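Side-chain contact in thioesterase domain-containing protein (Pyrococcus horikoshii, PDB 1IXL), which is of unconfirmed function but adopts a hot-dog fold and may hydrolyse acyl-CoA thioesters, an activity assigned to its family: residues A[52-57]-A[105-110]. Residues are numbered along the deposited sequence; the frame is centred on the assembly and turned at random.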
loop_
_atom_site.group_PDB
_atom_site.type_symbol
_atom_site.label_atom_id
_atom_site.label_comp_id
_atom_site.label_asym_id
_atom_site.label_seq_id
_atom_site.Cartn_x
_atom_site.Cartn_y
_atom_site.Cartn_z
ATOM N N PHE A 52 -3.285 0.079 6.713
ATOM C CA PHE A 52 -1.908 0.573 6.566
ATOM C C PHE A 52 -1.086 -0.414 5.733
ATOM O O PHE A 52 -0.309 -0.006 4.872
ATOM C CB PHE A 52 -1.236 0.740 7.938
ATOM C CG PHE A 52 0.234 1.135 7.862
ATOM C CD1 PHE A 52 0.617 2.469 7.944
ATOM C CD2 PHE A 52 1.218 0.170 7.699
ATOM C CE1 PHE A 52 1.979 2.837 7.861
ATOM C CE2 PHE A 52 2.588 0.515 7.611
ATOM C CZ PHE A 52 2.966 1.857 7.693
ATOM N N GLY A 53 -1.261 -1.711 5.997
ATOM C CA GLY A 53 -0.512 -2.716 5.268
ATOM C C GLY A 53 -0.818 -2.598 3.791
ATOM O O GLY A 53 0.075 -2.674 2.954
ATOM N N LEU A 54 -2.098 -2.436 3.461
ATOM C CA LEU A 54 -2.463 -2.274 2.053
ATOM C C LEU A 54 -1.778 -1.039 1.463
ATOM O O LEU A 54 -1.194 -1.099 0.368
ATOM C CB LEU A 54 -3.988 -2.152 1.894
ATOM C CG LEU A 54 -4.514 -1.546 0.580
ATOM C CD1 LEU A 54 -4.175 -2.450 -0.599
ATOM C CD2 LEU A 54 -6.026 -1.368 0.669
ATOM N N ALA A 55 -1.844 0.087 2.161
ATOM C CA ALA A 55 -1.197 1.297 1.631
ATOM C C ALA A 55 0.325 1.126 1.471
ATOM O O ALA A 55 0.916 1.576 0.486
ATOM C CB ALA A 55 -1.497 2.500 2.533
ATOM N N ASP A 56 0.945 0.483 2.457
ATOM C CA ASP A 56 2.401 0.211 2.478
ATOM C C ASP A 56 2.780 -0.591 1.212
ATOM O O ASP A 56 3.729 -0.258 0.499
ATOM C CB ASP A 56 2.711 -0.597 3.763
ATOM C CG ASP A 56 4.182 -1.023 3.895
ATOM O OD1 ASP A 56 4.968 -0.891 2.924
ATOM O OD2 ASP A 56 4.537 -1.517 5.002
ATOM N N TYR A 57 2.025 -1.650 0.943
ATOM C CA TYR A 57 2.268 -2.495 -0.218
ATOM C C TYR A 57 2.120 -1.708 -1.523
ATOM O O TYR A 57 2.923 -1.884 -2.435
ATOM C CB TYR A 57 1.315 -3.721 -0.167
ATOM C CG TYR A 57 1.408 -4.755 -1.303
ATOM C CD1 TYR A 57 2.641 -5.116 -1.873
ATOM C CD2 TYR A 57 0.268 -5.463 -1.710
ATOM C CE1 TYR A 57 2.730 -6.153 -2.800
ATOM C CE2 TYR A 57 0.343 -6.509 -2.629
ATOM C CZ TYR A 57 1.583 -6.856 -3.169
ATOM O OH TYR A 57 1.683 -7.940 -4.013
ATOM N N VAL A 105 0.167 8.062 -0.690
ATOM C CA VAL A 105 -0.804 6.999 -0.897
ATOM C C VAL A 105 -2.134 7.419 -0.293
ATOM O O VAL A 105 -2.192 8.030 0.780
ATOM C CB VAL A 105 -0.376 5.657 -0.213
ATOM C CG1 VAL A 105 -1.397 4.590 -0.509
ATOM C CG2 VAL A 105 0.991 5.201 -0.700
ATOM N N LYS A 106 -3.202 7.107 -1.002
ATOM C CA LYS A 106 -4.531 7.402 -0.513
ATOM C C LYS A 106 -5.285 6.100 -0.682
ATOM O O LYS A 106 -5.180 5.450 -1.725
ATOM C CB LYS A 106 -5.183 8.529 -1.331
ATOM C CG LYS A 106 -4.765 9.913 -0.865
ATOM C CD LYS A 106 -5.745 10.977 -1.325
ATOM C CE LYS A 106 -5.187 11.790 -2.467
ATOM N NZ LYS A 106 -4.000 12.554 -1.998
ATOM N N VAL A 107 -5.994 5.687 0.361
ATOM C CA VAL A 107 -6.757 4.463 0.271
ATOM C C VAL A 107 -8.222 4.870 0.178
ATOM O O VAL A 107 -8.691 5.663 0.993
ATOM C CB VAL A 107 -6.540 3.574 1.494
ATOM C CG1 VAL A 107 -7.387 2.303 1.364
ATOM C CG2 VAL A 107 -5.043 3.217 1.614
ATOM N N TYR A 108 -8.920 4.327 -0.821
ATOM C CA TYR A 108 -10.335 4.645 -1.063
ATOM C C TYR A 108 -11.308 3.502 -0.838
ATOM O O TYR A 108 -10.959 2.326 -0.966
ATOM C CB TYR A 108 -10.548 5.086 -2.528
ATOM C CG TYR A 108 -9.737 6.286 -2.977
ATOM C CD1 TYR A 108 -8.386 6.159 -3.323
ATOM C CD2 TYR A 108 -10.309 7.555 -3.012
ATOM C CE1 TYR A 108 -7.623 7.277 -3.686
ATOM C CE2 TYR A 108 -9.566 8.675 -3.375
ATOM C CZ TYR A 108 -8.223 8.535 -3.708
ATOM O OH TYR A 108 -7.486 9.653 -4.045
ATOM N N ARG A 109 -12.544 3.864 -0.512
ATOM C CA ARG A 109 -13.629 2.890 -0.396
ATOM C C ARG A 109 -14.563 3.604 -1.369
ATOM O O ARG A 109 -15.197 4.588 -1.015
ATOM C CB ARG A 109 -14.232 2.853 1.006
ATOM C CG ARG A 109 -15.424 1.896 1.112
ATOM C CD ARG A 109 -15.901 1.847 2.536
ATOM N NE ARG A 109 -16.223 3.184 3.004
ATOM C CZ ARG A 109 -16.071 3.578 4.263
ATOM N NH1 ARG A 109 -15.601 2.727 5.165
ATOM N NH2 ARG A 109 -16.379 4.819 4.616
ATOM N N GLU A 110 -14.585 3.130 -2.612
ATOM C CA GLU A 110 -15.346 3.778 -3.670
ATOM C C GLU A 110 -14.733 5.177 -3.809
ATOM O O GLU A 110 -13.546 5.284 -4.138
ATOM C CB GLU A 110 -16.834 3.809 -3.323
ATOM C CG GLU A 110 -17.376 2.393 -3.105
ATOM C CD GLU A 110 -18.876 2.333 -3.010
ATOM O OE1 GLU A 110 -19.451 3.052 -2.166
ATOM O OE2 GLU A 110 -19.488 1.557 -3.780
#
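The one flat group where A55 meets V105 is the peptide of A55: both V105 methyls lie on one side of its plane, CG2 beyond the oxygen, 3.8 Å from A55 O, a van der Waals approach, and CG1 toward the CA edge. No aromatic ring takes part between the two segments, and everything else is methyl against methyl. The CB of A55 points at the strand and is shared by two valines, touching V105 CG1 at 3.7 Å and V107 CG2 at the same 3.7 Å. V107 divides its branches: with CG1 anti to the backbone N (chi1 179°), that methyl faces L54, while CG2 turns to the alanine. L54 does not aim its CB at the strand, yet its chain bends in until CD2 comes to 4.0 Å from V107 CG1. The axes of 52-57 and 105-109 approach to 8.6 Å, their N-to-C directions 131° apart. All four residues are buried, and no hydrogen bond crosses between the segments. F119 of the next strand also touches A55 and V105, whereas A89 on the other neighbouring strand meets L54 and V107. The example illustrates the hot-dog fold, in which an antiparallel sheet wraps a long central helix.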